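PDB 7CO3: AlgW protein from Pseudomonas aeruginosa, which probably acts as a serine endopeptidase of the HtrA type, pairing a trypsin-like protease domain with a peptide-binding PDZ domain. Local coordinates for residues L118-N122 and G240-A244; L169-D173 and P260-L265; Q276-W281 and V371-P375. The protein carries 1 engineered substitution. One frame throughout, in Å; residues are numbered along the deposited sequence.

Interaction 1. Residues L118-N122 and G240-A244; sequences LLTNN and GINTA
Two carbonyl oxygens face each other here without a proton between them: OD1 of Asn121 lies 3.2 Å from the backbone O of Asn242, and both are acceptors. The two bonds made by ND2, on the other branch, probably help to hold the amide in this position. ND2 donates to OG1 of Thr243 over 3.1 Å, with the hydroxyl oxygen tilted 22° from the amide plane, and donates also to the backbone O of Asp153. Two partners on the nitrogen fix which end is oxygen and which is nitrogen. CG of Asn121 stands beside its backbone N (chi1 -70°), which carries the amide across from the end of strand 117-120 toward strand 238-245, so that the two side chains meet at a slant.

Thr243 OG1 passes the chain of bonds on by giving its proton to the carbonyl O of Ile241, two residues back, at 3.0 Å and from above the carbonyl plane. Thr243 belongs to a classic beta bulge, in which it and Ala244 both face Phe257. Next to the polar group the contact turns apolar. CD1 of Ile241 packs against CB of Leu119 at 4.2 Å, and its CG2 lies off one face of the amide, 4.2 Å from Asn121 ND2. Leu119 leans further on Ala264 and Met268 of helix 261-274, while Thr120 points the other way and bonds through OG1 to the O of Ser108.

Asn121 also touches Ala227, the engineered residue, which stands where this family has its nucleophilic serine, and Asp153 is probably the aspartate of the triad. A buried crossing from one barrel to the other beside these residues is characteristic of the interbarrel active-site cleft of trypsin-like, double-barrel proteases.

Interaction 2. Residues L169-D173 and P260-L265; sequences LGRSD and PTKLAL
Ser172 presses its hydroxyl into the first turn of helix 261-274, and this is the close-packed part of the contact. OG accepts the backbone N-H of Lys262 at 2.9 Å with an N-H...O angle of 154°; in the first turn of the helix that amide has no carbonyl four residues earlier within the helix to bond to. The oxygen gets there by sitting between its own backbone N and carbonyl carbon (chi1 46°). It then also lies 3.3 Å from CB of Lys262 and 3.8 Å from CB of Pro260, the residue just before the helix. The N of Thr261, though near, is too poorly angled to bond to it.

The helix follows the last strand of the second barrel, as the C-terminal helix does in the chymotrypsin fold, and the loop 169-173 lies across its start. Both are tied to the same strand, 238-245: Gly170 pairs through its backbone with Leu238, and Thr261 with Ile239. One turn along the helix, Leu265 meets Leu169 tip to tip, their CD1 methyls 3.5 Å apart, and Met112 of strand 104-113 touches both, although Leu169 itself is exposed.

Toward solvent the fit slackens. Lys262 bends at chi3 (112°) and runs alongside Asp173, the two side chains pointing the same way, but NZ remains 4.0 Å from OD1, a long salt bridge at most. Asp173 is itself poorly ordered, so this outer pairing is probably loose.

Interaction 3. Residues Q276-W281 and V371-P375; sequences QVIRGW and VGLRP
Trp281 and Gly372 form an antiparallel hydrogen-bonded pair at the outer strand of the PDZ domain, where the short strand 280-281 borders strand 366-373. Both of its backbone bonds are weak: Trp281 N to Gly372 O is 3.0 Å but bent to 125°, and Gly372 N to Trp281 O is 3.2 Å. Most of the contact is made by the side chain of Trp281.

CG of Trp281 is anti to its backbone N, though well short of fully so (chi1 151°), and one face of the indole lies over the backbone from Leu373 to Pro375, with Gly372 at its edge. The carbonyl O of Leu373 sits over that face, 3.0 Å from CD1. It is 3.4 Å from NE1, but from there the angle is too poor for a bond, so the indole N-H is not what satisfies this oxygen. The aliphatic part of Arg374 crosses the indole at about a right angle, with CG 3.3 Å from CE3.

The charged ends are satisfied outside the two segments. NH1 of Arg374 makes a salt bridge with Glu151, and NH2 a weak hydrogen bond to the backbone of the bound peptide. Arg279 NH1 pairs with Asp149. Arg279 NE and Arg374 NE are 5.7 Å apart, and the two acids probably balance their like charges. Since Asp149 and Glu151 belong to the protease domain, these bridges link it to the segments 276-281 and 371-375 of the PDZ side. Tyr212 touches both arginines, and Ser270 OG makes a weak bond with the O of Gln276. CD of Pro375 makes a CH-pi contact over the face of the six-membered ring of Trp281, 3.4 Å from its centroid and 7° off the normal.

In the fold
Interactions 1 and 2 belong to the protease domain and touch each other: Leu119 and Ile241 of interaction 1 pack on Ala264 of the helix in interaction 2, and the start of strand 238-245 meets that helix at Thr261. Interaction 1 is wholly buried and joins the two barrels through an amide-to-hydroxyl hydrogen bond and leucine-isoleucine packing; interaction 2 is only partly buried, with one firm backbone bond, a leucine pair and a loose charge pair. Interaction 3, centred about 22 Å from both, touches neither. Helix 261-274 leads out of interaction 2 into strand 280-281, where weak strand pairing, an aromatic ring and arginines that reach across to acids of the protease domain replace core packing.

Interaction 1. Residues L118-N122 and G240-A244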
loop_
_atom_site.group_PDB
_atom_site.type_symbol
_atom_site.label_atom_id
_atom_site.label_comp_id
_atom_site.label_asym_id
_atom_site.label_seq_id
_atom_site.Cartn_x
_atom_site.Cartn_y
_atom_site.Cartn_z
ATOM N N LEU B 118 -22.091 -19.425 -5.555
ATOM C CA LEU B 118 -21.037 -18.518 -5.121
ATOM C C LEU B 118 -19.732 -19.072 -5.607
ATOM O O LEU B 118 -19.528 -20.288 -5.581
ATOM C CB LEU B 118 -20.996 -18.338 -3.585
ATOM C CG LEU B 118 -22.139 -17.527 -2.960
ATOM C CD1 LEU B 118 -23.213 -18.448 -2.466
ATOM C CD2 LEU B 118 -21.690 -16.630 -1.803
ATOM N N LEU B 119 -18.861 -18.171 -6.057
ATOM C CA LEU B 119 -17.475 -18.488 -6.352
ATOM C C LEU B 119 -16.560 -18.067 -5.186
ATOM O O LEU B 119 -16.779 -17.025 -4.549
ATOM C CB LEU B 119 -17.058 -17.769 -7.635
ATOM C CG LEU B 119 -17.013 -18.559 -8.947
ATOM C CD1 LEU B 119 -16.785 -17.626 -10.100
ATOM C CD2 LEU B 119 -15.966 -19.675 -8.923
ATOM N N THR B 120 -15.537 -18.877 -4.924
ATOM C CA THR B 120 -14.469 -18.570 -3.969
ATOM C C THR B 120 -13.232 -19.345 -4.411
ATOM O O THR B 120 -13.260 -20.035 -5.437
ATOM C CB THR B 120 -14.884 -18.915 -2.529
ATOM O OG1 THR B 120 -13.797 -18.628 -1.649
ATOM C CG2 THR B 120 -15.243 -20.441 -2.394
ATOM N N ASN B 121 -12.128 -19.246 -3.648
ATOM C CA ASN B 121 -10.937 -20.034 -3.970
ATOM C C ASN B 121 -10.997 -21.455 -3.412
ATOM O O ASN B 121 -11.547 -21.696 -2.340
ATOM C CB ASN B 121 -9.641 -19.409 -3.427
ATOM C CG ASN B 121 -9.231 -18.124 -4.135
ATOM O OD1 ASN B 121 -8.842 -17.160 -3.484
ATOM N ND2 ASN B 121 -9.327 -18.102 -5.460
ATOM N N ASN B 122 -10.346 -22.388 -4.124
ATOM C CA ASN B 122 -10.239 -23.753 -3.610
ATOM C C ASN B 122 -9.547 -23.777 -2.255
ATOM O O ASN B 122 -10.013 -24.443 -1.324
ATOM C CB ASN B 122 -9.479 -24.667 -4.576
ATOM C CG ASN B 122 -9.414 -26.088 -4.062
ATOM O OD1 ASN B 122 -10.417 -26.612 -3.563
ATOM N ND2 ASN B 122 -8.238 -26.698 -4.132
ATOM N N GLY B 240 -12.680 -10.114 -11.599
ATOM C CA GLY B 240 -11.802 -11.189 -11.176
ATOM C C GLY B 240 -12.116 -11.646 -9.767
ATOM O O GLY B 240 -12.938 -11.057 -9.063
ATOM N N ILE B 241 -11.466 -12.731 -9.388
ATOM C CA ILE B 241 -11.560 -13.329 -8.058
ATOM C C ILE B 241 -10.184 -13.193 -7.428
ATOM O O ILE B 241 -9.226 -13.799 -7.909
ATOM C CB ILE B 241 -11.992 -14.812 -8.090
ATOM C CG1 ILE B 241 -13.237 -15.028 -8.928
ATOM C CG2 ILE B 241 -12.202 -15.319 -6.648
ATOM C CD1 ILE B 241 -14.478 -14.455 -8.275
ATOM N N ASN B 242 -10.085 -12.362 -6.392
ATOM C CA ASN B 242 -8.826 -12.158 -5.686
ATOM C C ASN B 242 -8.350 -13.451 -5.046
ATOM O O ASN B 242 -9.100 -14.135 -4.369
ATOM C CB ASN B 242 -8.993 -11.082 -4.622
ATOM C CG ASN B 242 -9.331 -9.741 -5.242
ATOM O OD1 ASN B 242 -8.762 -9.387 -6.277
ATOM N ND2 ASN B 242 -10.260 -9.030 -4.656
ATOM N N THR B 243 -7.065 -13.734 -5.199
ATOM C CA THR B 243 -6.539 -15.063 -4.949
ATOM C C THR B 243 -5.272 -15.094 -4.121
ATOM O O THR B 243 -5.197 -15.842 -3.149
ATOM C CB THR B 243 -6.243 -15.736 -6.307
ATOM O OG1 THR B 243 -7.499 -16.066 -6.918
ATOM C CG2 THR B 243 -5.440 -17.013 -6.116
ATOM N N ALA B 244 -4.273 -14.302 -4.525
ATOM C CA ALA B 244 -2.929 -14.417 -3.994
ATOM C C ALA B 244 -2.249 -13.039 -3.960
ATOM O O ALA B 244 -2.707 -12.062 -4.579
ATOM C CB ALA B 244 -2.103 -15.398 -4.840
#

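Interaction 2. Residues L169-D173 and P260-L265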
loop_
_atom_site.group_PDB
_atom_site.type_symbol
_atom_site.label_atom_id
_atom_site.label_comp_id
_atom_site.label_asym_id
_atom_site.label_seq_id
_atom_site.Cartn_x
_atom_site.Cartn_y
_atom_site.Cartn_z
ATOM N N LEU B 169 -21.410 -8.738 -14.232
ATOM C CA LEU B 169 -20.144 -9.178 -14.795
ATOM C C LEU B 169 -19.493 -8.079 -15.619
ATOM O O LEU B 169 -20.152 -7.399 -16.403
ATOM C CB LEU B 169 -20.353 -10.400 -15.678
ATOM C CG LEU B 169 -20.962 -11.621 -15.006
ATOM C CD1 LEU B 169 -21.171 -12.638 -16.111
ATOM C CD2 LEU B 169 -20.060 -12.197 -13.878
ATOM N N GLY B 170 -18.189 -7.906 -15.434
ATOM C CA GLY B 170 -17.390 -7.082 -16.315
ATOM C C GLY B 170 -16.808 -7.919 -17.440
ATOM O O GLY B 170 -17.157 -9.083 -17.644
ATOM N N ARG B 171 -15.897 -7.315 -18.176
ATOM C CA ARG B 171 -15.221 -7.990 -19.277
ATOM C C ARG B 171 -13.733 -8.025 -18.960
ATOM O O ARG B 171 -13.050 -7.006 -19.064
ATOM C CB ARG B 171 -15.517 -7.281 -20.593
ATOM C CG ARG B 171 -16.993 -7.381 -20.996
ATOM C CD ARG B 171 -17.284 -6.552 -22.247
ATOM N NE ARG B 171 -17.836 -5.229 -21.959
ATOM C CZ ARG B 171 -17.107 -4.124 -21.798
ATOM N NH1 ARG B 171 -17.701 -2.961 -21.549
ATOM N NH2 ARG B 171 -15.783 -4.177 -21.888
ATOM N N SER B 172 -13.237 -9.193 -18.545
ATOM C CA SER B 172 -11.852 -9.274 -18.088
ATOM C C SER B 172 -10.865 -9.135 -19.247
ATOM O O SER B 172 -9.717 -8.720 -19.038
ATOM C CB SER B 172 -11.604 -10.552 -17.284
ATOM O OG SER B 172 -12.140 -11.742 -17.873
ATOM N N ASP B 173 -11.267 -9.475 -20.477
ATOM C CA ASP B 173 -10.392 -9.138 -21.605
ATOM C C ASP B 173 -10.511 -7.657 -21.956
ATOM O O ASP B 173 -9.556 -7.058 -22.465
ATOM C CB ASP B 173 -10.696 -10.025 -22.807
ATOM C CG ASP B 173 -9.725 -9.804 -23.969
ATOM O OD1 ASP B 173 -9.735 -10.638 -24.899
ATOM O OD2 ASP B 173 -8.955 -8.811 -23.961
ATOM N N PRO B 260 -9.040 -13.932 -13.604
ATOM C CA PRO B 260 -9.955 -13.196 -14.491
ATOM C C PRO B 260 -11.331 -13.854 -14.598
ATOM O O PRO B 260 -11.470 -15.074 -14.535
ATOM C CB PRO B 260 -9.247 -13.245 -15.855
ATOM C CG PRO B 260 -7.919 -13.682 -15.607
ATOM C CD PRO B 260 -7.934 -14.544 -14.353
ATOM N N THR B 261 -12.351 -13.010 -14.784
ATOM C CA THR B 261 -13.739 -13.456 -14.815
ATOM C C THR B 261 -13.965 -14.485 -15.918
ATOM O O THR B 261 -14.681 -15.476 -15.715
ATOM C CB THR B 261 -14.652 -12.238 -14.994
ATOM O OG1 THR B 261 -14.839 -11.541 -13.739
ATOM C CG2 THR B 261 -16.013 -12.656 -15.512
ATOM N N LYS B 262 -13.331 -14.273 -17.081
ATOM C CA LYS B 262 -13.521 -15.158 -18.232
ATOM C C LYS B 262 -13.097 -16.588 -17.913
ATOM O O LYS B 262 -13.808 -17.540 -18.252
ATOM C CB LYS B 262 -12.753 -14.625 -19.446
ATOM C CG LYS B 262 -12.918 -15.472 -20.741
ATOM C CD LYS B 262 -12.660 -14.638 -21.998
ATOM C CE LYS B 262 -11.390 -15.071 -22.727
ATOM N NZ LYS B 262 -11.114 -14.235 -23.938
ATOM N N LEU B 263 -11.938 -16.759 -17.271
ATOM C CA LEU B 263 -11.546 -18.074 -16.783
ATOM C C LEU B 263 -12.489 -18.567 -15.704
ATOM O O LEU B 263 -12.911 -19.727 -15.734
ATOM C CB LEU B 263 -10.113 -18.042 -16.240
ATOM C CG LEU B 263 -9.518 -19.366 -15.749
ATOM C CD1 LEU B 263 -9.713 -20.428 -16.857
ATOM C CD2 LEU B 263 -8.035 -19.222 -15.405
ATOM N N ALA B 264 -12.824 -17.712 -14.731
ATOM C CA ALA B 264 -13.591 -18.193 -13.586
ATOM C C ALA B 264 -15.002 -18.627 -13.985
ATOM O O ALA B 264 -15.559 -19.566 -13.389
ATOM C CB ALA B 264 -13.643 -17.125 -12.490
ATOM N N LEU B 265 -15.620 -17.925 -14.951
ATOM C CA LEU B 265 -16.980 -18.274 -15.365
ATOM C C LEU B 265 -17.030 -19.648 -16.038
ATOM O O LEU B 265 -17.969 -20.421 -15.802
ATOM C CB LEU B 265 -17.552 -17.201 -16.288
ATOM C CG LEU B 265 -17.771 -15.812 -15.709
ATOM C CD1 LEU B 265 -18.518 -14.893 -16.663
ATOM C CD2 LEU B 265 -18.516 -15.963 -14.413
#

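Interaction 3. Residues Q276-W281 and V371-P375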
loop_
_atom_site.group_PDB
_atom_site.type_symbol
_atom_site.label_atom_id
_atom_site.label_comp_id
_atom_site.label_asym_id
_atom_site.label_seq_id
_atom_site.Cartn_x
_atom_site.Cartn_y
_atom_site.Cartn_z
ATOM N N GLN B 276 -17.192 -30.980 -11.533
ATOM C CA GLN B 276 -15.782 -30.661 -11.658
ATOM C C GLN B 276 -15.620 -30.122 -13.065
ATOM O O GLN B 276 -16.602 -29.905 -13.780
ATOM C CB GLN B 276 -14.898 -31.883 -11.399
ATOM C CG GLN B 276 -14.876 -32.873 -12.563
ATOM C CD GLN B 276 -14.291 -34.235 -12.210
ATOM O OE1 GLN B 276 -13.292 -34.672 -12.789
ATOM N NE2 GLN B 276 -14.917 -34.911 -11.250
ATOM N N VAL B 277 -14.380 -29.902 -13.467
ATOM C CA VAL B 277 -14.088 -29.521 -14.835
ATOM C C VAL B 277 -13.403 -30.702 -15.490
ATOM O O VAL B 277 -12.453 -31.273 -14.934
ATOM C CB VAL B 277 -13.237 -28.243 -14.920
ATOM C CG1 VAL B 277 -13.142 -27.773 -16.367
ATOM C CG2 VAL B 277 -13.870 -27.176 -14.034
ATOM N N ILE B 278 -13.935 -31.084 -16.643
ATOM C CA ILE B 278 -13.461 -32.204 -17.447
ATOM C C ILE B 278 -12.380 -31.659 -18.361
ATOM O O ILE B 278 -12.650 -30.809 -19.212
ATOM C CB ILE B 278 -14.625 -32.821 -18.250
ATOM C CG1 ILE B 278 -15.837 -33.060 -17.337
ATOM C CG2 ILE B 278 -14.188 -34.004 -19.138
ATOM C CD1 ILE B 278 -15.566 -34.014 -16.185
ATOM N N ARG B 279 -11.147 -32.085 -18.154
ATOM C CA ARG B 279 -10.093 -31.615 -19.032
ATOM C C ARG B 279 -9.670 -32.737 -19.962
ATOM O O ARG B 279 -9.815 -33.922 -19.646
ATOM C CB ARG B 279 -8.885 -31.100 -18.244
ATOM C CG ARG B 279 -9.239 -29.833 -17.466
ATOM C CD ARG B 279 -8.128 -29.322 -16.579
ATOM N NE ARG B 279 -8.713 -28.429 -15.580
ATOM C CZ ARG B 279 -8.868 -27.133 -15.775
ATOM N NH1 ARG B 279 -9.440 -26.381 -14.850
ATOM N NH2 ARG B 279 -8.442 -26.595 -16.913
ATOM N N GLY B 280 -9.185 -32.349 -21.134
ATOM C CA GLY B 280 -8.496 -33.307 -21.970
ATOM C C GLY B 280 -7.150 -33.597 -21.353
ATOM O O GLY B 280 -6.410 -32.680 -20.983
ATOM N N TRP B 281 -6.819 -34.873 -21.253
ATOM C CA TRP B 281 -5.736 -35.335 -20.412
ATOM C C TRP B 281 -4.754 -36.168 -21.200
ATOM O O TRP B 281 -5.136 -37.114 -21.894
ATOM C CB TRP B 281 -6.302 -36.152 -19.293
ATOM C CG TRP B 281 -5.464 -37.206 -18.721
ATOM C CD1 TRP B 281 -5.587 -38.554 -18.906
ATOM C CD2 TRP B 281 -4.420 -37.020 -17.780
ATOM N NE1 TRP B 281 -4.659 -39.219 -18.141
ATOM C CE2 TRP B 281 -3.926 -38.293 -17.446
ATOM C CE3 TRP B 281 -3.829 -35.896 -17.208
ATOM C CZ2 TRP B 281 -2.875 -38.468 -16.554
ATOM C CZ3 TRP B 281 -2.797 -36.071 -16.318
ATOM C CH2 TRP B 281 -2.326 -37.345 -16.001
ATOM N N VAL B 371 -7.699 -39.710 -25.852
ATOM C CA VAL B 371 -7.708 -38.663 -24.830
ATOM C C VAL B 371 -8.280 -39.218 -23.535
ATOM O O VAL B 371 -9.444 -39.632 -23.482
ATOM C CB VAL B 371 -8.524 -37.449 -25.283
ATOM C CG1 VAL B 371 -8.582 -36.418 -24.137
ATOM C CG2 VAL B 371 -7.941 -36.847 -26.517
ATOM N N GLY B 372 -7.471 -39.221 -22.478
ATOM C CA GLY B 372 -7.946 -39.578 -21.159
ATOM C C GLY B 372 -8.555 -38.388 -20.406
ATOM O O GLY B 372 -8.560 -37.255 -20.885
ATOM N N LEU B 373 -9.095 -38.689 -19.218
ATOM C CA LEU B 373 -9.517 -37.695 -18.229
ATOM C C LEU B 373 -8.357 -37.343 -17.304
ATOM O O LEU B 373 -7.659 -38.237 -16.803
ATOM C CB LEU B 373 -10.662 -38.243 -17.363
ATOM C CG LEU B 373 -11.036 -37.538 -16.035
ATOM C CD1 LEU B 373 -12.547 -37.465 -15.819
ATOM C CD2 LEU B 373 -10.413 -38.150 -14.773
ATOM N N ARG B 374 -8.181 -35.982 -17.016
ATOM C CA ARG B 374 -7.077 -35.692 -16.108
ATOM C C ARG B 374 -7.504 -35.962 -14.671
ATOM O O ARG B 374 -8.592 -35.539 -14.268
ATOM C CB ARG B 374 -6.609 -34.258 -16.250
ATOM C CG ARG B 374 -5.585 -33.877 -15.226
ATOM C CD ARG B 374 -5.012 -32.419 -15.400
ATOM N NE ARG B 374 -4.272 -31.917 -16.546
ATOM C CZ ARG B 374 -3.160 -31.239 -16.405
ATOM N NH1 ARG B 374 -2.734 -30.928 -15.200
ATOM N NH2 ARG B 374 -2.465 -30.824 -17.480
ATOM N N PRO B 375 -6.715 -36.712 -13.899
ATOM C CA PRO B 375 -7.135 -37.095 -12.548
ATOM C C PRO B 375 -7.228 -35.867 -11.661
ATOM O O PRO B 375 -7.079 -34.736 -12.142
ATOM C CB PRO B 375 -5.998 -38.019 -12.087
ATOM C CG PRO B 375 -4.817 -37.442 -12.774
ATOM C CD PRO B 375 -5.308 -37.097 -14.150
#